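Local coordinates for protein HTH-type dhaKLM operon transcriptional activator DhaS (PDB 2IU5) that activates transcription of the dhaKLM operon in complex with DhaQ upon activation by dihydroxyacetone, binding as a homodimer to an inverted repeat at the operon promoter, at residues Glu58-Leu61 with Ser62-Glu66; Asn84-Leu87 with Leu88-Tyr92; Gln101-Phe104 with Val105-Lys108; Gln173-Asn176 with Leu177-Gln181. The protein carries 1 engineered substitution. All blocks are in the same frame, centred on the assembly; numbering follows the deposited sequence.

Overall arrangement
The four contacts are local helical turns that come in series along an all-helical chain. Interaction 1 lies on helix 57-73, within the TetR-type DNA-binding region, while interactions 2, 3 and 4 lie on helices 82-95, 97-106 and 171-183 of the C-terminal regulatory region. Interactions 1 and 3, with centres about 13 Å apart, touch through Leu61 and Phe65 against Ile103, which joins the two regions. Interactions 2 and 4, with centres about 15 Å apart, meet where Leu86 packs on Ile174 and Val175. Interactions 1 and 4 have centres about 31 Å apart on opposite sides of the chain's centre, and at interaction 4 the second subunit packs against helix 171-183, at the dimer interface.

Interaction 1: residues Glu58-Leu61 with Ser62-Glu66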
loop_
_atom_site.group_PDB
_atom_site.type_symbol
_atom_site.label_atom_id
_atom_site.label_comp_id
_atom_site.label_asym_id
_atom_site.label_seq_id
_atom_site.Cartn_x
_atom_site.Cartn_y
_atom_site.Cartn_z
ATOM N N GLU A 58 26.661 -2.796 -2.955
ATOM C CA GLU A 58 25.491 -1.904 -3.067
ATOM C C GLU A 58 25.201 -1.656 -4.529
ATOM O O GLU A 58 24.041 -1.687 -4.957
ATOM C CB GLU A 58 25.739 -0.581 -2.362
ATOM C CG GLU A 58 25.582 -0.697 -0.866
ATOM C CD GLU A 58 25.873 0.597 -0.144
ATOM O OE1 GLU A 58 25.972 1.667 -0.785
ATOM O OE2 GLU A 58 26.009 0.548 1.101
ATOM N N GLU A 59 26.249 -1.411 -5.301
ATOM C CA GLU A 59 26.021 -1.235 -6.742
ATOM C C GLU A 59 25.477 -2.507 -7.390
ATOM O O GLU A 59 24.657 -2.426 -8.309
ATOM C CB GLU A 59 27.315 -0.848 -7.457
ATOM C CG GLU A 59 27.802 0.565 -7.158
ATOM C CD GLU A 59 28.725 1.138 -8.246
ATOM O OE1 GLU A 59 29.204 0.405 -9.160
ATOM O OE2 GLU A 59 28.983 2.362 -8.178
ATOM N N LEU A 60 25.922 -3.678 -6.942
ATOM C CA LEU A 60 25.450 -4.934 -7.485
ATOM C C LEU A 60 23.968 -5.082 -7.130
ATOM O O LEU A 60 23.179 -5.470 -7.996
ATOM C CB LEU A 60 26.269 -6.118 -6.930
ATOM C CG LEU A 60 25.762 -7.458 -7.423
ATOM C CD1 LEU A 60 25.734 -7.524 -8.974
ATOM C CD2 LEU A 60 26.660 -8.552 -6.869
ATOM N N LEU A 61 23.593 -4.769 -5.888
ATOM C CA LEU A 61 22.173 -4.848 -5.489
ATOM C C LEU A 61 21.321 -3.957 -6.374
ATOM O O LEU A 61 20.278 -4.395 -6.874
ATOM C CB LEU A 61 21.987 -4.425 -4.022
ATOM C CG LEU A 61 22.300 -5.440 -2.926
ATOM C CD1 LEU A 61 22.059 -4.727 -1.615
ATOM C CD2 LEU A 61 21.336 -6.637 -3.081
ATOM N N SER A 62 21.749 -2.715 -6.572
ATOM C CA SER A 62 20.990 -1.769 -7.383
ATOM C C SER A 62 20.765 -2.369 -8.764
ATOM O O SER A 62 19.661 -2.298 -9.333
ATOM C CB SER A 62 21.764 -0.459 -7.491
ATOM O OG SER A 62 21.718 0.218 -6.248
ATOM N N TRP A 63 21.814 -2.971 -9.315
ATOM C CA TRP A 63 21.737 -3.553 -10.648
ATOM C C TRP A 63 20.750 -4.716 -10.661
ATOM O O TRP A 63 19.929 -4.846 -11.587
ATOM C CB TRP A 63 23.137 -3.987 -11.153
ATOM C CG TRP A 63 23.052 -4.423 -12.585
ATOM C CD1 TRP A 63 23.074 -3.617 -13.672
ATOM C CD2 TRP A 63 22.909 -5.761 -13.077
ATOM N NE1 TRP A 63 22.962 -4.352 -14.819
ATOM C CE2 TRP A 63 22.856 -5.674 -14.485
ATOM C CE3 TRP A 63 22.820 -7.021 -12.477
ATOM C CZ2 TRP A 63 22.727 -6.795 -15.305
ATOM C CZ3 TRP A 63 22.688 -8.134 -13.291
ATOM C CH2 TRP A 63 22.640 -8.011 -14.694
ATOM N N ILE A 64 20.814 -5.564 -9.639
ATOM C CA ILE A 64 19.898 -6.695 -9.553
ATOM C C ILE A 64 18.450 -6.202 -9.537
ATOM O O ILE A 64 17.600 -6.744 -10.243
ATOM C CB ILE A 64 20.208 -7.521 -8.307
ATOM C CG1 ILE A 64 21.447 -8.372 -8.578
ATOM C CG2 ILE A 64 19.049 -8.430 -7.940
ATOM C CD1 ILE A 64 22.078 -8.878 -7.268
ATOM N N PHE A 65 18.174 -5.178 -8.740
ATOM C CA PHE A 65 16.797 -4.687 -8.619
ATOM C C PHE A 65 16.333 -4.171 -9.983
ATOM O O PHE A 65 15.215 -4.465 -10.442
ATOM C CB PHE A 65 16.747 -3.534 -7.609
ATOM C CG PHE A 65 17.140 -3.907 -6.200
ATOM C CD1 PHE A 65 17.018 -5.207 -5.725
ATOM C CD2 PHE A 65 17.635 -2.929 -5.358
ATOM C CE1 PHE A 65 17.393 -5.510 -4.413
ATOM C CE2 PHE A 65 18.004 -3.231 -4.065
ATOM C CZ PHE A 65 17.886 -4.507 -3.602
ATOM N N GLU A 66 17.175 -3.398 -10.656
ATOM C CA GLU A 66 16.748 -2.787 -11.918
ATOM C C GLU A 66 16.581 -3.850 -12.995
ATOM O O GLU A 66 15.606 -3.845 -13.753
ATOM C CB GLU A 66 17.793 -1.791 -12.382
ATOM C CG GLU A 66 17.853 -0.536 -11.564
ATOM C CD GLU A 66 18.995 0.361 -12.015
ATOM O OE1 GLU A 66 19.976 -0.129 -12.638
ATOM O OE2 GLU A 66 18.898 1.564 -11.736
#
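Phe65 turns one ring face over the carbonyl of Leu61, whose O sits 3.2 Å above the ring plane and nearer its rim than its middle. The same oxygen accepts the backbone N-H of Phe65 (N to O 2.9 Å), so the preceding turn meets this residue through both its N-H and its ring. Three more helical bonds run beside it: Ser62 N to Glu58 O, Trp63 N to Glu59 O and Ile64 N to Leu60 O.

Among the apolar contacts, CD2 of Leu61 reaches CZ of Phe65 at 4.1 Å. Both keep CG beside their own backbone N (Leu61 chi1 -80°), so the two side chains run the same way, side by side. Phe65 also packs on Ile103 of helix 97-106. One residue back, CG of Leu60 meets CD1 of Ile64 at 4.0 Å, and both side chains also rest on Phe22 of helix 13-28. An alanine in place of Phe65 would be likely to leave Leu61 CD2 and Ile103 without this aromatic neighbour and open a gap between helices 57-73 and 97-106. Such i to i+4 packing along a helix packed against helices 13-28 and 97-106 is in keeping with the TetR fold, where this helix links the DNA-binding domain to the regulatory core.

Interaction 2: residues Asn84-Leu87 with Leu88-Tyr92; sequences NELL and LLLRY
Leu87 reaches across the guanidinium of Arg91 one turn further along the helix, with both methyls turned to the group. CD2 stands 3.9 Å above the guanidinium plane, displaced toward its rim, and CD1 approaches NE at 3.9 Å. The two side chains run at an angle to each other. Arg91 is extended from CG to NE, with CG beside its own backbone N (chi1 -79°), and this carries the flat group back over the leucine. Its polar end is taken by a salt bridge from NH2 to Glu168, a residue that Leu87 also touches; Glu168 thus serves both as charge mate of the arginine and as a packing surface for the leucine.

Leu86 and Leu90 form a second slanting pair on the buried side. CD1 of Leu86 lies 4.0 Å from CG of Leu90 and almost as close to its CD1. Leu90 keeps CG beside its own backbone N (chi1 -63°), which turns CG and CD1 back to the Leu86 methyl. Both leucines pack on Trp118 of helix 110-132.

The backbone beneath is regular, with Leu90 N bonded to Leu86 O and Arg91 N to Leu87 O, each at 2.9 Å. Leu89, on the face toward helix 57-73, rests on Phe69 and Leu72. A buried leucine pair one turn apart, with an arginine laid over a leucine on a more exposed flank, fits the helical bundle of the TetR C-terminal regulatory domain.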
loop_
_atom_site.group_PDB
_atom_site.type_symbol
_atom_site.label_atom_id
_atom_site.label_comp_id
_atom_site.label_asym_id
_atom_site.label_seq_id
_atom_site.Cartn_x
_atom_site.Cartn_y
_atom_site.Cartn_z
ATOM N N ASN A 84 1.029 -13.824 -17.620
ATOM C CA ASN A 84 2.240 -14.656 -17.502
ATOM C C ASN A 84 3.325 -13.912 -16.720
ATOM O O ASN A 84 4.036 -14.488 -15.899
ATOM C CB ASN A 84 2.735 -15.046 -18.905
ATOM C CG ASN A 84 1.771 -15.987 -19.613
ATOM O OD1 ASN A 84 1.075 -16.742 -18.942
ATOM N ND2 ASN A 84 1.721 -15.953 -20.954
ATOM N N GLU A 85 3.462 -12.617 -16.960
ATOM C CA GLU A 85 4.473 -11.852 -16.234
ATOM C C GLU A 85 4.218 -11.785 -14.740
ATOM O O GLU A 85 5.143 -11.920 -13.918
ATOM C CB GLU A 85 4.572 -10.448 -16.832
ATOM C CG GLU A 85 5.170 -10.556 -18.215
ATOM C CD GLU A 85 4.528 -9.638 -19.234
ATOM O OE1 GLU A 85 3.795 -8.706 -18.824
ATOM O OE2 GLU A 85 4.764 -9.857 -20.444
ATOM N N LEU A 86 2.966 -11.579 -14.363
ATOM C CA LEU A 86 2.615 -11.596 -12.956
ATOM C C LEU A 86 2.976 -12.930 -12.312
ATOM O O LEU A 86 3.561 -12.938 -11.223
ATOM C CB LEU A 86 1.130 -11.279 -12.777
ATOM C CG LEU A 86 0.645 -11.483 -11.348
ATOM C CD1 LEU A 86 1.360 -10.530 -10.368
ATOM C CD2 LEU A 86 -0.885 -11.243 -11.355
ATOM N N LEU A 87 2.643 -14.044 -12.953
ATOM C CA LEU A 87 3.003 -15.362 -12.418
ATOM C C LEU A 87 4.512 -15.462 -12.232
ATOM O O LEU A 87 4.993 -15.869 -11.171
ATOM C CB LEU A 87 2.498 -16.490 -13.311
ATOM C CG LEU A 87 2.923 -17.887 -12.858
ATOM C CD1 LEU A 87 2.377 -18.168 -11.456
ATOM C CD2 LEU A 87 2.410 -18.900 -13.897
ATOM N N LEU A 88 5.272 -15.096 -13.253
ATOM C CA LEU A 88 6.734 -15.203 -13.126
ATOM C C LEU A 88 7.312 -14.276 -12.066
ATOM O O LEU A 88 8.269 -14.632 -11.366
ATOM C CB LEU A 88 7.415 -15.037 -14.482
ATOM C CG LEU A 88 6.982 -16.163 -15.443
ATOM C CD1 LEU A 88 7.772 -16.101 -16.732
ATOM C CD2 LEU A 88 7.096 -17.567 -14.812
ATOM N N LEU A 89 6.745 -13.091 -11.925
ATOM C CA LEU A 89 7.153 -12.211 -10.837
ATOM C C LEU A 89 6.877 -12.816 -9.453
ATOM O O LEU A 89 7.748 -12.802 -8.555
ATOM C CB LEU A 89 6.445 -10.872 -11.028
ATOM C CG LEU A 89 6.810 -9.781 -10.050
ATOM C CD1 LEU A 89 8.305 -9.514 -10.068
ATOM C CD2 LEU A 89 6.025 -8.510 -10.350
ATOM N N LEU A 90 5.678 -13.355 -9.231
ATOM C CA LEU A 90 5.397 -14.001 -7.948
ATOM C C LEU A 90 6.346 -15.171 -7.685
ATOM O O LEU A 90 6.845 -15.327 -6.571
ATOM C CB LEU A 90 3.938 -14.474 -7.870
ATOM C CG LEU A 90 2.944 -13.317 -7.939
ATOM C CD1 LEU A 90 1.503 -13.871 -7.975
ATOM C CD2 LEU A 90 3.117 -12.326 -6.779
ATOM N N ARG A 91 6.591 -15.996 -8.695
ATOM C CA ARG A 91 7.537 -17.089 -8.561
ATOM C C ARG A 91 8.944 -16.604 -8.231
ATOM O O ARG A 91 9.629 -17.213 -7.415
ATOM C CB ARG A 91 7.578 -17.908 -9.841
ATOM C CG ARG A 91 6.414 -18.847 -9.939
ATOM C CD ARG A 91 6.571 -19.889 -11.042
ATOM N NE ARG A 91 5.345 -20.652 -11.076
ATOM C CZ ARG A 91 4.963 -21.373 -12.122
ATOM N NH1 ARG A 91 5.734 -21.413 -13.207
ATOM N NH2 ARG A 91 3.828 -22.043 -12.075
ATOM N N TYR A 92 9.378 -15.524 -8.858
ATOM C CA TYR A 92 10.697 -14.958 -8.609
ATOM C C TYR A 92 10.790 -14.507 -7.168
ATOM O O TYR A 92 11.796 -14.754 -6.480
ATOM C CB TYR A 92 10.902 -13.779 -9.556
ATOM C CG TYR A 92 12.075 -12.875 -9.192
ATOM C CD1 TYR A 92 13.378 -13.209 -9.553
ATOM C CD2 TYR A 92 11.861 -11.689 -8.494
ATOM C CE1 TYR A 92 14.444 -12.372 -9.221
ATOM C CE2 TYR A 92 12.906 -10.849 -8.157
ATOM C CZ TYR A 92 14.190 -11.201 -8.524
ATOM O OH TYR A 92 15.195 -10.339 -8.168
#

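Interaction 3: residues Gln101-Phe104 with Val105-Lys108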
loop_
_atom_site.group_PDB
_atom_site.type_symbol
_atom_site.label_atom_id
_atom_site.label_comp_id
_atom_site.label_asym_id
_atom_site.label_seq_id
_atom_site.Cartn_x
_atom_site.Cartn_y
_atom_site.Cartn_z
ATOM N N GLN A 101 13.408 -10.555 1.943
ATOM C CA GLN A 101 13.252 -10.307 3.377
ATOM C C GLN A 101 14.450 -9.508 3.898
ATOM O O GLN A 101 14.286 -8.535 4.656
ATOM C CB GLN A 101 13.237 -11.613 4.168
ATOM C CG GLN A 101 12.017 -12.450 4.007
ATOM C CD GLN A 101 12.080 -13.686 4.878
ATOM O OE1 GLN A 101 13.148 -14.049 5.393
ATOM N NE2 GLN A 101 10.936 -14.340 5.053
ATOM N N LYS A 102 15.650 -9.923 3.491
ATOM C CA LYS A 102 16.847 -9.208 3.904
ATOM C C LYS A 102 16.909 -7.786 3.408
ATOM O O LYS A 102 17.314 -6.894 4.145
ATOM C CB LYS A 102 18.109 -9.981 3.554
ATOM C CG LYS A 102 18.234 -11.242 4.368
ATOM C CD LYS A 102 19.390 -12.105 3.885
ATOM C CE LYS A 102 19.454 -13.360 4.726
ATOM N NZ LYS A 102 20.366 -14.412 4.183
ATOM N N ILE A 103 16.507 -7.573 2.168
ATOM C CA ILE A 103 16.539 -6.234 1.589
ATOM C C ILE A 103 15.549 -5.306 2.287
ATOM O O ILE A 103 15.853 -4.126 2.506
ATOM C CB ILE A 103 16.222 -6.267 0.109
ATOM C CG1 ILE A 103 17.276 -7.078 -0.657
ATOM C CG2 ILE A 103 16.108 -4.841 -0.434
ATOM C CD1 ILE A 103 18.690 -6.637 -0.417
ATOM N N PHE A 104 14.371 -5.802 2.647
ATOM C CA PHE A 104 13.432 -4.950 3.363
ATOM C C PHE A 104 14.015 -4.498 4.699
ATOM O O PHE A 104 13.650 -3.430 5.193
ATOM C CB PHE A 104 12.073 -5.621 3.572
ATOM C CG PHE A 104 11.199 -5.587 2.366
ATOM C CD1 PHE A 104 10.762 -4.377 1.847
ATOM C CD2 PHE A 104 10.813 -6.762 1.736
ATOM C CE1 PHE A 104 9.942 -4.352 0.712
ATOM C CE2 PHE A 104 9.996 -6.741 0.605
ATOM C CZ PHE A 104 9.566 -5.525 0.102
ATOM N N VAL A 105 14.908 -5.298 5.280
ATOM C CA VAL A 105 15.616 -4.912 6.512
ATOM C C VAL A 105 16.747 -3.909 6.263
ATOM O O VAL A 105 16.862 -2.913 6.989
ATOM C CB VAL A 105 16.164 -6.140 7.274
ATOM C CG1 VAL A 105 17.065 -5.690 8.432
ATOM C CG2 VAL A 105 15.018 -6.984 7.803
ATOM N N ILE A 106 17.567 -4.178 5.249
ATOM C CA ILE A 106 18.775 -3.408 4.944
ATOM C C ILE A 106 18.517 -2.055 4.294
ATOM O O ILE A 106 19.267 -1.103 4.521
ATOM C CB ILE A 106 19.707 -4.154 3.982
ATOM C CG1 ILE A 106 20.207 -5.469 4.570
ATOM C CG2 ILE A 106 20.883 -3.278 3.615
ATOM C CD1 ILE A 106 20.414 -6.533 3.501
ATOM N N ASP A 107 17.468 -1.962 3.483
ATOM C CA ASP A 107 17.298 -0.805 2.600
ATOM C C ASP A 107 15.924 -0.190 2.811
ATOM O O ASP A 107 14.922 -0.677 2.298
ATOM C CB ASP A 107 17.512 -1.189 1.137
ATOM C CG ASP A 107 17.316 -0.019 0.173
ATOM O OD1 ASP A 107 17.088 1.121 0.639
ATOM O OD2 ASP A 107 17.390 -0.247 -1.058
ATOM N N LYS A 108 15.898 0.894 3.578
ATOM C CA LYS A 108 14.659 1.573 3.940
ATOM C C LYS A 108 13.946 2.159 2.720
ATOM O O LYS A 108 12.735 2.383 2.755
ATOM C CB LYS A 108 14.951 2.706 4.928
ATOM C CG LYS A 108 15.878 3.792 4.374
ATOM C CD LYS A 108 15.652 5.132 5.065
ATOM C CE LYS A 108 14.847 6.098 4.189
ATOM N NZ LYS A 108 13.527 5.563 3.739
#
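Lys102 and Ile106 meet in the last turn of helix 97-106, a helix of the TetR regulatory domain that packs against helix 57-73 of the DNA-binding region. The backbone bonds are uneven in this last turn. Val105 N makes two weak bonds, one to Gln101 O at 3.4 Å and one to Lys102 O at 3.1 Å, so its N-H is shared between two carbonyls. The next two bonds are firmer: Ile106 N bonds Lys102 O at 2.9 Å, and Asp107 N reaches Ile103 O at the same distance. Asp107 is the first residue to leave helical backbone angles.

The apolar contacts are thin and lie along the helix surface. Ile106 keeps CG1 beside its own backbone N (chi1 -62°), and with chi2 at 147° its CD1 comes to the Lys102 carbonyl oxygen and within 4.1 Å of Lys102 CB. The same methyl is 4.3 Å from CD1 of Ile103, whose side chain packs on Leu61 and Phe65 of helix 57-73. Phe104 takes another direction, its ring set edge-to-face against Phe110 and Phe114.

Polar ends find partners away from this turn. Lys102 runs extended beyond CG to give NZ to the carbonyls of Met26 and Asn29, tying the helix to the DNA-binding region, and Gln101 NE2 bonds the carbonyl of Ile161. Asp107 holds CG opposite its own backbone N (chi1 179°), and its OD1 accepts the backbone N-H of Asn109 to cap the turn leading into helix 110-132.

Interaction 4: residues Gln173-Asn176 with Leu177-Gln181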
loop_
_atom_site.group_PDB
_atom_site.type_symbol
_atom_site.label_atom_id
_atom_site.label_comp_id
_atom_site.label_asym_id
_atom_site.label_seq_id
_atom_site.Cartn_x
_atom_site.Cartn_y
_atom_site.Cartn_z
ATOM N N GLN A 173 -6.192 -15.466 -7.253
ATOM C CA GLN A 173 -7.052 -14.425 -6.677
ATOM C C GLN A 173 -6.685 -13.039 -7.207
ATOM O O GLN A 173 -7.569 -12.226 -7.489
ATOM C CB GLN A 173 -6.966 -14.460 -5.149
ATOM C CG GLN A 173 -7.639 -15.688 -4.551
ATOM C CD GLN A 173 -7.431 -15.776 -3.060
ATOM O OE1 GLN A 173 -8.264 -15.294 -2.284
ATOM N NE2 GLN A 173 -6.323 -16.384 -2.651
ATOM N N ILE A 174 -5.393 -12.754 -7.351
ATOM C CA ILE A 174 -4.998 -11.453 -7.841
ATOM C C ILE A 174 -5.468 -11.272 -9.278
ATOM O O ILE A 174 -6.047 -10.245 -9.605
ATOM C CB ILE A 174 -3.487 -11.190 -7.695
ATOM C CG1 ILE A 174 -3.125 -11.161 -6.199
ATOM C CG2 ILE A 174 -3.116 -9.887 -8.420
ATOM C CD1 ILE A 174 -1.621 -11.341 -5.928
ATOM N N VAL A 175 -5.222 -12.267 -10.135
ATOM C CA VAL A 175 -5.665 -12.173 -11.531
ATOM C C VAL A 175 -7.176 -11.938 -11.617
ATOM O O VAL A 175 -7.653 -11.103 -12.391
ATOM C CB VAL A 175 -5.248 -13.438 -12.312
ATOM C CG1 VAL A 175 -5.848 -13.434 -13.725
ATOM C CG2 VAL A 175 -3.740 -13.511 -12.370
ATOM N N ASN A 176 -7.938 -12.676 -10.822
ATOM C CA ASN A 176 -9.388 -12.571 -10.897
ATOM C C ASN A 176 -9.872 -11.187 -10.466
ATOM O O ASN A 176 -10.766 -10.610 -11.092
ATOM C CB ASN A 176 -10.038 -13.695 -10.095
ATOM C CG ASN A 176 -9.788 -15.055 -10.715
ATOM O OD1 ASN A 176 -9.890 -16.084 -10.044
ATOM N ND2 ASN A 176 -9.456 -15.070 -12.009
ATOM N N LEU A 177 -9.280 -10.639 -9.408
ATOM C CA LEU A 177 -9.688 -9.319 -8.957
ATOM C C LEU A 177 -9.310 -8.264 -10.005
ATOM O O LEU A 177 -10.040 -7.293 -10.226
ATOM C CB LEU A 177 -9.068 -9.003 -7.603
ATOM C CG LEU A 177 -9.452 -9.905 -6.421
ATOM C CD1 LEU A 177 -8.744 -9.337 -5.183
ATOM C CD2 LEU A 177 -10.946 -9.936 -6.166
ATOM N N LEU A 178 -8.164 -8.449 -10.654
ATOM C CA LEU A 178 -7.731 -7.434 -11.630
ATOM C C LEU A 178 -8.645 -7.489 -12.844
ATOM O O LEU A 178 -9.106 -6.458 -13.328
ATOM C CB LEU A 178 -6.289 -7.684 -12.079
ATOM C CG LEU A 178 -5.197 -7.372 -11.052
ATOM C CD1 LEU A 178 -3.836 -7.861 -11.575
ATOM C CD2 LEU A 178 -5.144 -5.873 -10.698
ATOM N N LEU A 179 -8.907 -8.694 -13.337
ATOM C CA LEU A 179 -9.779 -8.819 -14.513
ATOM C C LEU A 179 -11.185 -8.281 -14.232
ATOM O O LEU A 179 -11.809 -7.690 -15.115
ATOM C CB LEU A 179 -9.867 -10.278 -14.965
ATOM C CG LEU A 179 -8.596 -10.830 -15.621
ATOM C CD1 LEU A 179 -8.664 -12.347 -15.724
ATOM C CD2 LEU A 179 -8.418 -10.222 -17.001
ATOM N N ALA A 180 -11.698 -8.478 -13.016
ATOM C CA ALA A 180 -13.039 -8.003 -12.698
ATOM C C ALA A 180 -13.120 -6.489 -12.803
ATOM O O ALA A 180 -14.119 -5.937 -13.280
ATOM C CB ALA A 180 -13.405 -8.433 -11.301
ATOM N N GLN A 181 -12.056 -5.838 -12.350
ATOM C CA GLN A 181 -12.015 -4.382 -12.324
ATOM C C GLN A 181 -11.859 -3.862 -13.738
ATOM O O GLN A 181 -12.517 -2.889 -14.125
ATOM C CB GLN A 181 -10.807 -3.964 -11.509
ATOM C CG GLN A 181 -11.024 -4.130 -10.032
ATOM C CD GLN A 181 -9.778 -3.731 -9.308
ATOM O OE1 GLN A 181 -9.482 -2.554 -9.204
ATOM N NE2 GLN A 181 -9.037 -4.703 -8.810
#
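Val175 O and Asn176 O each accept a backbone N-H from one turn ahead, that of Leu179 at 2.9 Å and that of Ala180 at 3.0 Å. The first of these is the straighter, with an N-H...O angle of 170°. Leu177 N and Leu178 N are bonded in the same way to Gln173 O and Ile174 O. Further along, Leu177 O receives two donors from Gln181: its backbone N at 3.3 Å and its side-chain NE2 at 3.1 Å, which reach the oxygen from opposite faces of the carbonyl plane. NE2 stands well above that plane rather than on a lone pair. The OE1 end of the same amide is bonded to Asn149 of helix 139-163, so the group is gripped at both ends.

These turns belong to helix 171-183, the last of the regulatory domain, and to the helical dimer interface expected of a TetR-family homodimer. Ala180 packs on Ala180 of the second subunit, while Leu177 and Gln181 meet Gln181 and Leu177 of that subunit in a reciprocal pair.

Toward the protein's own core, Ile174 and Leu178 lie side by side and point the same way, CG2 of the isoleucine 3.8 Å from CD1 of the leucine. Leu178 carries CG next to its own backbone N (chi1 -72°), bringing that methyl back along the helix, and it also packs on Trp82 of helix 82-95. An alanine replacing Leu178 would probably open a gap between Ile174 CG2 and Trp82. Val175 and Leu179 form a similar pair on a neighbouring flank, with Val175 CG1 touching Leu179 CD1 at 3.6 Å.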